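PDB 4MF9: hemin degrading factor from Pseudomonas aeruginosa, which binds heme, which it probably also traffics in the cell, and degrades heme. Local coordinates for residues H90-P95 against S112-L117; R118-G123 against H270-H275; N125-I130 against R140-F145. All coordinates share one frame; numbering follows the deposited sequence.

Contact 1. Residues H90-P95 against S112-L117; sequences HERKGP and SPDIDL
Gly-94 and Asp-114 bring the two backbones together, their CA atoms 5.5 Å apart, where the chain turns a corner at Gly-94, following strand 88-93, and meets the loop between strands 107-110 and 117-120. No strand ladder joins 90-95 to 112-117; a water bridges the backbones instead, giving a hydrogen to Pro-95 O and accepting one from Ile-115 N. The loop has its own brace. Ser-112 OG accepts from Asp-114 N in an ST turn and donates to Ile-115 O at 2.6 Å.

Arg-92 reaches the loop from the strand with CG anti to its backbone N (chi1 -159°) and a bend at chi2, which carries the chain obliquely across Asp-114. Its NH1 forms a salt bridge with Asp-114 OD1 at 2.9 Å, using the anti lone pair of that oxygen. The bond is bent, and OD1 lies 21° out of the guanidinium plane; NH2 adds a weak bond to the same atom. Guanidinium and carboxylate planes stand 79° apart, so this is not a two-pronged, coplanar pair. Asp-114 CA sits over one guanidinium face, toward its rim, and CG of Arg-92 lies 3.3 Å from Asp-114 O.

Ile-115 sends its CG1 branch against the backbone of the corner: CD1 meets Arg-92 O at 3.4 Å, and CG1 packs against both Gly-94 O and Pro-95 O.

Since Arg-92 NE is hydrogen-bonded to His-275, the guanidinium is gripped from two directions. It thus ties the loop to strands of both large sheets, while the charge of Asp-114 probably offsets that of the largely buried arginine.

Contact 2. Residues R118-G123 against H270-H275; sequences RLFLGG and HCIQIH. With HEM (protoporphyrin IX containing Fe), chain C.
Arg-118 pairs with Ile-272 and Leu-119 with Cys-271 in an antiparallel ladder whose strands run at 174° to each other, their axes approaching to 4.9 Å. The ladder joins the two HemS/ChuX repeats within one large antiparallel sheet. Arg-118 and Ile-272 exchange two backbone bonds, and a third runs from Phe-120 N to His-270 O.

Side chains alternate across the sheet. On the face of Leu-119 and Cys-271, the leucine CD2 touches the sulfur SG at 3.5 Å. On the heme-facing side, Arg-118 bends at chi2 (-60°) and runs over one face of the porphyrin, its CD close to the pyrrole carbons and its NE 3.0 Å from the heme nitrogen NC. Ile-274 CD1 sits over the centre of one guanidinium face at 3.7 Å from CZ, while NH1 is held by a salt bridge to Asp-116. Apolar cover and a carboxylate probably help hold the orientation of this heme-binding group, not far from the axial ligand His-215.

Phe-120, also part of the heme pocket, takes Ile-272 CD1 at its ring edge, 3.6 Å from CE2. Along the same rim, its CZ lies 3.2 Å from the heme vinyl carbon CBC, so the phenyl ring links the isoleucine to the cofactor.

Where the ladder ends, the chain enters a short 3-10 turn, and Gly-123 CA packs 3.7 Å from His-270 ND1. One water in the plane of that imidazole joins the two segments: it donates to Phe-120 O, accepts from Gly-123 N, and lies 2.7 Å from His-270 ND1.

Contact 3. Residues N125-I130 against R140-F145; sequences NAVFAI and RSIQVF
Arg-140 opens its side of the antiparallel hairpin 124-133/138-146 with a short CA-H...O contact to Ile-130 O, while its guanidinium leads away to a cation-pi contact with Trp-166. Ser-141 exchanges two backbone bonds with Ile-130, and its OG lies 3.8 Å from Ile-130 CB.

On the other face, Ile-142 straddles two neighbours: CD1 meets Ala-129 CB at 3.6 Å, and CG2 lies alongside Val-127 CG2, the two side chains pointing the same way.

Gln-143 pairs with Phe-128 through the backbone. Extended beyond CG, its side chain sets the amide against Ile-130 CD1, which touches CD at 3.7 Å, while NE2 donates to Ser-141 OG at 3.0 Å.

Val-144 returns to the Ile-142 face and places CG2 against Val-127 CG2. Phe-145 then crosses Phe-128 at about a right angle, presenting CD2 to the edge of that ring, 4.0 Å from CD1. Its carbonyl oxygen accepts from both Asn-125 N and Ala-126 N, a classic beta bulge.

Within this buried hairpin, the ladder pairs the inward-facing main-chain groups, while Val-127 and Ala-129 bond to strand 59-62 and Ile-142 and Val-144 to strand 151-157. The serine hydroxyl gives the glutamine amide an acceptor beside the apolar Ile-130.

Overall arrangement
Contact 3 is the buried one, a largely apolar hairpin in the N-terminal half of one large sheet, away from the annotated sites. Contact 1 reaches that same sheet through strand 88-93 but is only partly buried, and relies on a salt bridge and a water where contact 3 has a continuous ladder. Contact 2, also partly buried, belongs to the other large sheet and combines regular strand pairing with a face that lines the heme pocket. Contacts 1 and 2 touch directly: Asp-116 with Ile-274 extends the strand pairing of contact 2, and His-90 with Gln-273 joins one sheet to the other. Strand 124-133 follows strand 117-120, nesting the hairpin inside the loop closed by contact 2.

Contact 1. Residues H90-P95 against S112-L117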
loop_
_atom_site.group_PDB
_atom_site.type_symbol
_atom_site.label_atom_id
_atom_site.label_comp_id
_atom_site.label_asym_id
_atom_site.label_seq_id
_atom_site.Cartn_x
_atom_site.Cartn_y
_atom_site.Cartn_z
ATOM N N HIS A 90 -2.530 0.891 -5.599
ATOM C CA HIS A 90 -1.761 -0.153 -6.261
ATOM C C HIS A 90 -2.668 -1.391 -6.455
ATOM O O HIS A 90 -3.163 -1.965 -5.475
ATOM C CB HIS A 90 -0.577 -0.478 -5.342
ATOM C CG HIS A 90 0.567 -1.185 -6.002
ATOM N ND1 HIS A 90 0.472 -2.464 -6.505
ATOM C CD2 HIS A 90 1.863 -0.819 -6.149
ATOM C CE1 HIS A 90 1.652 -2.845 -6.966
ATOM N NE2 HIS A 90 2.510 -1.862 -6.768
ATOM N N GLU A 91 -2.910 -1.810 -7.676
ATOM C CA GLU A 91 -3.673 -3.008 -7.970
ATOM C C GLU A 91 -2.872 -4.013 -8.737
ATOM O O GLU A 91 -2.529 -3.790 -9.864
ATOM C CB GLU A 91 -4.986 -2.714 -8.731
ATOM C CG GLU A 91 -5.932 -1.822 -8.017
ATOM C CD GLU A 91 -7.215 -1.453 -8.759
ATOM O OE1 GLU A 91 -7.566 -1.985 -9.757
ATOM O OE2 GLU A 91 -7.874 -0.636 -8.230
ATOM N N ARG A 92 -2.631 -5.171 -8.160
ATOM C CA ARG A 92 -1.815 -6.181 -8.797
ATOM C C ARG A 92 -2.557 -7.489 -8.915
ATOM O O ARG A 92 -3.205 -7.890 -8.009
ATOM C CB ARG A 92 -0.533 -6.399 -8.044
ATOM C CG ARG A 92 0.603 -7.028 -8.793
ATOM C CD ARG A 92 0.847 -6.383 -10.129
ATOM N NE ARG A 92 2.101 -6.805 -10.753
ATOM C CZ ARG A 92 2.269 -7.892 -11.459
ATOM N NH1 ARG A 92 1.296 -8.755 -11.637
ATOM N NH2 ARG A 92 3.453 -8.148 -11.955
ATOM N N LYS A 93 -2.424 -8.163 -10.033
ATOM C CA LYS A 93 -3.109 -9.418 -10.268
ATOM C C LYS A 93 -2.189 -10.614 -10.241
ATOM O O LYS A 93 -1.073 -10.519 -10.688
ATOM C CB LYS A 93 -3.854 -9.392 -11.578
ATOM C CG LYS A 93 -4.970 -8.417 -11.653
ATOM C CD LYS A 93 -5.654 -8.573 -12.969
ATOM C CE LYS A 93 -6.349 -7.315 -13.370
ATOM N NZ LYS A 93 -7.003 -7.512 -14.685
ATOM N N GLY A 94 -2.679 -11.715 -9.679
ATOM C CA GLY A 94 -1.931 -12.957 -9.575
ATOM C C GLY A 94 -2.458 -13.829 -8.448
ATOM O O GLY A 94 -3.295 -13.400 -7.662
ATOM N N PRO A 95 -1.956 -15.061 -8.344
ATOM C CA PRO A 95 -2.338 -15.938 -7.232
ATOM C C PRO A 95 -1.784 -15.437 -5.894
ATOM O O PRO A 95 -0.658 -14.922 -5.857
ATOM C CB PRO A 95 -1.673 -17.261 -7.610
ATOM C CG PRO A 95 -0.458 -16.843 -8.401
ATOM C CD PRO A 95 -0.939 -15.677 -9.219
ATOM N N SER A 112 6.437 -13.496 -4.702
ATOM C CA SER A 112 6.149 -14.050 -6.017
ATOM C C SER A 112 6.433 -12.963 -7.053
ATOM O O SER A 112 6.596 -11.793 -6.701
ATOM C CB SER A 112 4.679 -14.473 -6.099
ATOM O OG SER A 112 3.878 -13.389 -6.535
ATOM N N PRO A 113 6.492 -13.336 -8.340
ATOM C CA PRO A 113 6.753 -12.307 -9.352
ATOM C C PRO A 113 5.546 -11.398 -9.588
ATOM O O PRO A 113 5.667 -10.406 -10.312
ATOM C CB PRO A 113 7.047 -13.126 -10.617
ATOM C CG PRO A 113 7.336 -14.520 -10.136
ATOM C CD PRO A 113 6.504 -14.690 -8.918
ATOM N N ASP A 114 4.402 -11.719 -8.987
ATOM C CA ASP A 114 3.205 -10.907 -9.209
ATOM C C ASP A 114 2.671 -10.293 -7.921
ATOM O O ASP A 114 2.858 -9.094 -7.683
ATOM C CB ASP A 114 2.129 -11.724 -9.925
ATOM C CG ASP A 114 2.572 -12.176 -11.298
ATOM O OD1 ASP A 114 2.429 -11.395 -12.259
ATOM O OD2 ASP A 114 3.078 -13.309 -11.409
ATOM N N ILE A 115 2.005 -11.098 -7.092
ATOM C CA ILE A 115 1.634 -10.622 -5.766
ATOM C C ILE A 115 2.875 -10.630 -4.866
ATOM O O ILE A 115 3.518 -11.671 -4.679
ATOM C CB ILE A 115 0.490 -11.460 -5.127
ATOM C CG1 ILE A 115 -0.715 -11.561 -6.076
ATOM C CG2 ILE A 115 0.088 -10.861 -3.784
ATOM C CD1 ILE A 115 -1.319 -10.229 -6.447
ATOM N N ASP A 116 3.209 -9.472 -4.304
ATOM C CA ASP A 116 4.462 -9.296 -3.562
ATOM C C ASP A 116 4.121 -8.303 -2.465
ATOM O O ASP A 116 3.897 -7.123 -2.735
ATOM C CB ASP A 116 5.530 -8.734 -4.514
ATOM C CG ASP A 116 6.942 -8.758 -3.936
ATOM O OD1 ASP A 116 7.228 -9.550 -3.006
ATOM O OD2 ASP A 116 7.786 -7.985 -4.454
ATOM N N LEU A 117 4.037 -8.786 -1.234
ATOM C CA LEU A 117 3.448 -8.004 -0.159
ATOM C C LEU A 117 4.286 -8.115 1.104
ATOM O O LEU A 117 4.852 -9.172 1.397
ATOM C CB LEU A 117 2.023 -8.520 0.146
ATOM C CG LEU A 117 0.919 -8.335 -0.895
ATOM C CD1 LEU A 117 -0.313 -9.203 -0.573
ATOM C CD2 LEU A 117 0.496 -6.888 -0.950
HETATM O O HOH W 1 1.231 -13.997 -7.609
#

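Contact 2. Residues R118-G123 against H270-H275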
loop_
_atom_site.group_PDB
_atom_site.type_symbol
_atom_site.label_atom_id
_atom_site.label_comp_id
_atom_site.label_asym_id
_atom_site.label_seq_id
_atom_site.Cartn_x
_atom_site.Cartn_y
_atom_site.Cartn_z
ATOM N N ARG A 118 4.349 -7.030 1.864
ATOM C CA ARG A 118 4.909 -7.091 3.209
ATOM C C ARG A 118 3.795 -6.675 4.144
ATOM O O ARG A 118 3.288 -5.546 4.056
ATOM C CB ARG A 118 6.096 -6.140 3.369
ATOM C CG ARG A 118 7.160 -6.267 2.288
ATOM C CD ARG A 118 7.770 -7.666 2.221
ATOM N NE ARG A 118 8.732 -7.783 1.120
ATOM C CZ ARG A 118 8.498 -8.427 -0.024
ATOM N NH1 ARG A 118 7.332 -9.043 -0.228
ATOM N NH2 ARG A 118 9.435 -8.468 -0.970
ATOM N N LEU A 119 3.415 -7.583 5.039
ATOM C CA LEU A 119 2.235 -7.389 5.879
ATOM C C LEU A 119 2.635 -7.190 7.331
ATOM O O LEU A 119 3.332 -8.027 7.914
ATOM C CB LEU A 119 1.287 -8.595 5.747
ATOM C CG LEU A 119 1.042 -9.067 4.306
ATOM C CD1 LEU A 119 0.252 -10.385 4.259
ATOM C CD2 LEU A 119 0.338 -7.989 3.486
ATOM N N PHE A 120 2.211 -6.070 7.906
ATOM C CA PHE A 120 2.501 -5.764 9.308
ATOM C C PHE A 120 1.225 -5.933 10.120
ATOM O O PHE A 120 0.446 -4.990 10.304
ATOM C CB PHE A 120 3.083 -4.358 9.425
ATOM C CG PHE A 120 4.237 -4.136 8.510
ATOM C CD1 PHE A 120 5.496 -4.613 8.837
ATOM C CD2 PHE A 120 4.057 -3.485 7.300
ATOM C CE1 PHE A 120 6.556 -4.429 7.983
ATOM C CE2 PHE A 120 5.109 -3.303 6.443
ATOM C CZ PHE A 120 6.358 -3.768 6.780
ATOM N N LEU A 121 1.043 -7.161 10.594
ATOM C CA LEU A 121 -0.249 -7.682 11.042
ATOM C C LEU A 121 -0.733 -7.136 12.374
ATOM O O LEU A 121 -1.899 -7.314 12.741
ATOM C CB LEU A 121 -0.174 -9.204 11.129
ATOM C CG LEU A 121 0.199 -9.894 9.823
ATOM C CD1 LEU A 121 0.261 -11.397 10.026
ATOM C CD2 LEU A 121 -0.806 -9.537 8.723
ATOM N N GLY A 122 0.145 -6.472 13.090
ATOM C CA GLY A 122 -0.152 -5.985 14.395
ATOM C C GLY A 122 -1.266 -5.013 14.495
ATOM O O GLY A 122 -1.962 -5.009 15.443
ATOM N N GLY A 123 -1.387 -4.139 13.517
ATOM C CA GLY A 123 -2.479 -3.179 13.484
ATOM C C GLY A 123 -3.718 -3.676 12.739
ATOM O O GLY A 123 -4.733 -2.977 12.646
ATOM N N HIS A 270 0.328 -0.420 7.553
ATOM C CA HIS A 270 0.113 -1.834 7.861
ATOM C C HIS A 270 0.390 -2.814 6.724
ATOM O O HIS A 270 0.364 -4.033 6.922
ATOM C CB HIS A 270 -1.328 -2.030 8.350
ATOM C CG HIS A 270 -1.746 -1.035 9.382
ATOM N ND1 HIS A 270 -1.331 -1.111 10.692
ATOM C CD2 HIS A 270 -2.515 0.075 9.290
ATOM C CE1 HIS A 270 -1.837 -0.091 11.370
ATOM N NE2 HIS A 270 -2.557 0.642 10.540
ATOM N N CYS A 271 0.626 -2.297 5.528
ATOM C CA CYS A 271 0.750 -3.160 4.369
ATOM C C CYS A 271 1.528 -2.443 3.294
ATOM O O CYS A 271 1.303 -1.259 3.036
ATOM C CB CYS A 271 -0.646 -3.558 3.855
ATOM S SG CYS A 271 -0.653 -4.777 2.521
ATOM N N ILE A 272 2.470 -3.152 2.684
ATOM C CA ILE A 272 3.176 -2.619 1.527
ATOM C C ILE A 272 3.026 -3.601 0.379
ATOM O O ILE A 272 3.224 -4.803 0.558
ATOM C CB ILE A 272 4.665 -2.356 1.827
ATOM C CG1 ILE A 272 4.801 -1.329 2.959
ATOM C CG2 ILE A 272 5.383 -1.919 0.556
ATOM C CD1 ILE A 272 6.187 -1.286 3.617
ATOM N N GLN A 273 2.662 -3.076 -0.789
ATOM C CA GLN A 273 2.451 -3.875 -1.990
ATOM C C GLN A 273 3.432 -3.414 -3.073
ATOM O O GLN A 273 3.666 -2.222 -3.242
ATOM C CB GLN A 273 1.009 -3.706 -2.479
ATOM C CG GLN A 273 0.638 -4.532 -3.698
ATOM C CD GLN A 273 -0.884 -4.644 -3.889
ATOM O OE1 GLN A 273 -1.626 -4.970 -2.952
ATOM N NE2 GLN A 273 -1.346 -4.370 -5.098
ATOM N N ILE A 274 3.993 -4.372 -3.805
ATOM C CA ILE A 274 5.109 -4.098 -4.707
ATOM C C ILE A 274 4.805 -4.660 -6.090
ATOM O O ILE A 274 4.265 -5.762 -6.219
ATOM C CB ILE A 274 6.413 -4.761 -4.171
ATOM C CG1 ILE A 274 6.651 -4.389 -2.710
ATOM C CG2 ILE A 274 7.618 -4.345 -4.994
ATOM C CD1 ILE A 274 7.556 -5.371 -1.952
ATOM N N HIS A 275 5.122 -3.885 -7.122
ATOM C CA HIS A 275 5.107 -4.381 -8.489
ATOM C C HIS A 275 6.539 -4.433 -8.984
ATOM O O HIS A 275 7.265 -3.458 -8.841
ATOM C CB HIS A 275 4.329 -3.447 -9.395
ATOM C CG HIS A 275 4.624 -3.642 -10.855
ATOM N ND1 HIS A 275 4.139 -4.714 -11.574
ATOM C CD2 HIS A 275 5.362 -2.910 -11.723
ATOM C CE1 HIS A 275 4.552 -4.625 -12.827
ATOM N NE2 HIS A 275 5.306 -3.544 -12.943
HETATM C CHA HEM C . 13.103 -2.982 -0.436
HETATM C CHB HEM C . 13.408 -7.462 -1.941
HETATM C CHC HEM C . 11.733 -8.947 2.315
HETATM C CHD HEM C . 10.387 -4.447 3.238
HETATM C C1A HEM C . 13.410 -4.087 -1.179
HETATM C C2A HEM C . 14.113 -4.085 -2.417
HETATM C C3A HEM C . 14.210 -5.332 -2.812
HETATM C C4A HEM C . 13.534 -6.100 -1.864
HETATM C CMA HEM C . 14.863 -5.795 -4.083
HETATM C CAA HEM C . 14.694 -2.929 -3.152
HETATM C CBA HEM C . 16.166 -3.061 -3.618
HETATM C CGA HEM C . 17.023 -2.956 -2.409
HETATM O O1A HEM C . 17.954 -3.732 -2.216
HETATM O O2A HEM C . 16.758 -2.084 -1.626
HETATM C C1B HEM C . 12.979 -8.210 -0.852
HETATM C C2B HEM C . 13.027 -9.609 -0.928
HETATM C C3B HEM C . 12.578 -10.078 0.245
HETATM C C4B HEM C . 12.236 -8.887 1.054
HETATM C CMB HEM C . 13.532 -10.412 -2.090
HETATM C CAB HEM C . 12.503 -11.538 0.549
HETATM C CBB HEM C . 11.652 -12.102 1.351
HETATM C C1C HEM C . 11.231 -7.880 2.961
HETATM C C2C HEM C . 10.692 -7.903 4.231
HETATM C C3C HEM C . 10.305 -6.630 4.516
HETATM C C4C HEM C . 10.603 -5.801 3.397
HETATM C CMC HEM C . 10.583 -9.100 5.126
HETATM C CAC HEM C . 9.679 -6.206 5.745
HETATM C CBC HEM C . 9.182 -5.005 5.765
HETATM C C1D HEM C . 11.050 -3.641 2.303
HETATM C C2D HEM C . 11.024 -2.146 2.296
HETATM C C3D HEM C . 11.796 -1.771 1.279
HETATM C C4D HEM C . 12.278 -3.014 0.666
HETATM C CMD HEM C . 10.308 -1.184 3.219
HETATM C CAD HEM C . 12.081 -0.354 0.856
HETATM C CBD HEM C . 13.482 0.030 1.329
HETATM C CGD HEM C . 13.890 1.472 1.350
HETATM O O1D HEM C . 14.944 1.722 0.803
HETATM O O2D HEM C . 13.261 2.361 1.902
HETATM N NA HEM C . 13.051 -5.341 -0.857
HETATM N NB HEM C . 12.513 -7.799 0.337
HETATM N NC HEM C . 11.168 -6.628 2.509
HETATM N ND HEM C . 11.803 -4.085 1.309
HETATM FE FE HEM C . 12.168 -5.839 0.893
HETATM O O HOH W 2 0.421 -2.737 11.847
#

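Contact 3. Residues N125-I130 against R140-F145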
loop_
_atom_site.group_PDB
_atom_site.type_symbol
_atom_site.label_atom_id
_atom_site.label_comp_id
_atom_site.label_asym_id
_atom_site.label_seq_id
_atom_site.Cartn_x
_atom_site.Cartn_y
_atom_site.Cartn_z
ATOM N N ASN A 125 -7.087 -5.234 12.303
ATOM C CA ASN A 125 -8.106 -5.360 13.338
ATOM C C ASN A 125 -9.304 -6.231 12.971
ATOM O O ASN A 125 -9.659 -7.166 13.699
ATOM C CB ASN A 125 -8.601 -3.984 13.764
ATOM C CG ASN A 125 -9.600 -4.063 14.898
ATOM O OD1 ASN A 125 -9.340 -4.699 15.917
ATOM N ND2 ASN A 125 -10.753 -3.442 14.720
ATOM N N ALA A 126 -9.940 -5.908 11.855
ATOM C CA ALA A 126 -11.134 -6.629 11.452
ATOM C C ALA A 126 -11.039 -6.999 9.980
ATOM O O ALA A 126 -10.388 -6.296 9.187
ATOM C CB ALA A 126 -12.364 -5.797 11.715
ATOM N N VAL A 127 -11.687 -8.105 9.627
ATOM C CA VAL A 127 -11.655 -8.619 8.261
ATOM C C VAL A 127 -13.037 -9.150 7.873
ATOM O O VAL A 127 -13.678 -9.874 8.651
ATOM C CB VAL A 127 -10.581 -9.715 8.114
ATOM C CG1 VAL A 127 -10.666 -10.711 9.266
ATOM C CG2 VAL A 127 -10.713 -10.420 6.784
ATOM N N PHE A 128 -13.504 -8.767 6.686
ATOM C CA PHE A 128 -14.830 -9.159 6.210
ATOM C C PHE A 128 -14.757 -9.807 4.839
ATOM O O PHE A 128 -13.904 -9.465 4.016
ATOM C CB PHE A 128 -15.755 -7.936 6.136
ATOM C CG PHE A 128 -15.941 -7.241 7.456
ATOM C CD1 PHE A 128 -15.027 -6.283 7.888
ATOM C CD2 PHE A 128 -17.027 -7.546 8.268
ATOM C CE1 PHE A 128 -15.194 -5.649 9.111
ATOM C CE2 PHE A 128 -17.204 -6.913 9.487
ATOM C CZ PHE A 128 -16.283 -5.962 9.910
ATOM N N ALA A 129 -15.654 -10.755 4.596
ATOM C CA ALA A 129 -15.805 -11.328 3.272
ATOM C C ALA A 129 -17.091 -10.757 2.724
ATOM O O ALA A 129 -18.162 -10.949 3.319
ATOM C CB ALA A 129 -15.892 -12.847 3.355
ATOM N N ILE A 130 -16.979 -10.061 1.618
ATOM C CA ILE A 130 -18.091 -9.418 0.977
ATOM C C ILE A 130 -18.524 -10.187 -0.292
ATOM O O ILE A 130 -17.719 -10.562 -1.079
ATOM C CB ILE A 130 -17.742 -7.963 0.660
ATOM C CG1 ILE A 130 -17.365 -7.215 1.931
ATOM C CG2 ILE A 130 -18.861 -7.258 -0.047
ATOM C CD1 ILE A 130 -17.096 -5.758 1.753
ATOM N N ARG A 140 -16.983 -10.538 -5.185
ATOM C CA ARG A 140 -16.519 -11.073 -3.915
ATOM C C ARG A 140 -15.178 -10.472 -3.535
ATOM O O ARG A 140 -14.303 -10.274 -4.386
ATOM C CB ARG A 140 -16.424 -12.601 -3.988
ATOM C CG ARG A 140 -17.755 -13.240 -4.407
ATOM C CD ARG A 140 -17.635 -14.737 -4.597
ATOM N NE ARG A 140 -18.952 -15.341 -4.807
ATOM C CZ ARG A 140 -19.526 -15.490 -5.998
ATOM N NH1 ARG A 140 -18.899 -15.087 -7.097
ATOM N NH2 ARG A 140 -20.728 -16.051 -6.092
ATOM N N SER A 141 -15.034 -10.126 -2.295
ATOM C CA SER A 141 -13.784 -9.576 -1.817
ATOM C C SER A 141 -13.531 -9.872 -0.360
ATOM O O SER A 141 -14.470 -10.016 0.369
ATOM C CB SER A 141 -13.695 -8.085 -2.047
ATOM O OG SER A 141 -14.587 -7.346 -1.339
ATOM N N ILE A 142 -12.261 -9.948 0.013
ATOM C CA ILE A 142 -11.842 -9.988 1.423
ATOM C C ILE A 142 -11.281 -8.623 1.784
ATOM O O ILE A 142 -10.461 -8.153 1.098
ATOM C CB ILE A 142 -10.786 -11.079 1.662
ATOM C CG1 ILE A 142 -11.318 -12.461 1.253
ATOM C CG2 ILE A 142 -10.281 -11.040 3.064
ATOM C CD1 ILE A 142 -12.534 -12.844 1.999
ATOM N N GLN A 143 -11.811 -7.974 2.799
ATOM C CA GLN A 143 -11.372 -6.637 3.101
ATOM C C GLN A 143 -10.928 -6.479 4.559
ATOM O O GLN A 143 -11.646 -6.810 5.440
ATOM C CB GLN A 143 -12.403 -5.567 2.729
ATOM C CG GLN A 143 -12.995 -5.693 1.334
ATOM C CD GLN A 143 -13.784 -4.474 0.837
ATOM O OE1 GLN A 143 -13.951 -3.518 1.499
ATOM N NE2 GLN A 143 -14.208 -4.552 -0.367
ATOM N N VAL A 144 -9.747 -5.930 4.759
ATOM C CA VAL A 144 -9.148 -5.827 6.086
ATOM C C VAL A 144 -9.081 -4.371 6.532
ATOM O O VAL A 144 -8.732 -3.488 5.734
ATOM C CB VAL A 144 -7.715 -6.437 6.094
ATOM C CG1 VAL A 144 -7.068 -6.271 7.469
ATOM C CG2 VAL A 144 -7.770 -7.913 5.715
ATOM N N PHE A 145 -9.375 -4.130 7.811
ATOM C CA PHE A 145 -9.367 -2.780 8.378
ATOM C C PHE A 145 -8.547 -2.668 9.665
ATOM O O PHE A 145 -8.421 -3.645 10.417
ATOM C CB PHE A 145 -10.811 -2.307 8.595
ATOM C CG PHE A 145 -11.618 -2.307 7.329
ATOM C CD1 PHE A 145 -11.615 -1.197 6.491
ATOM C CD2 PHE A 145 -12.339 -3.436 6.950
ATOM C CE1 PHE A 145 -12.335 -1.198 5.306
ATOM C CE2 PHE A 145 -13.061 -3.442 5.754
ATOM C CZ PHE A 145 -13.053 -2.321 4.936
#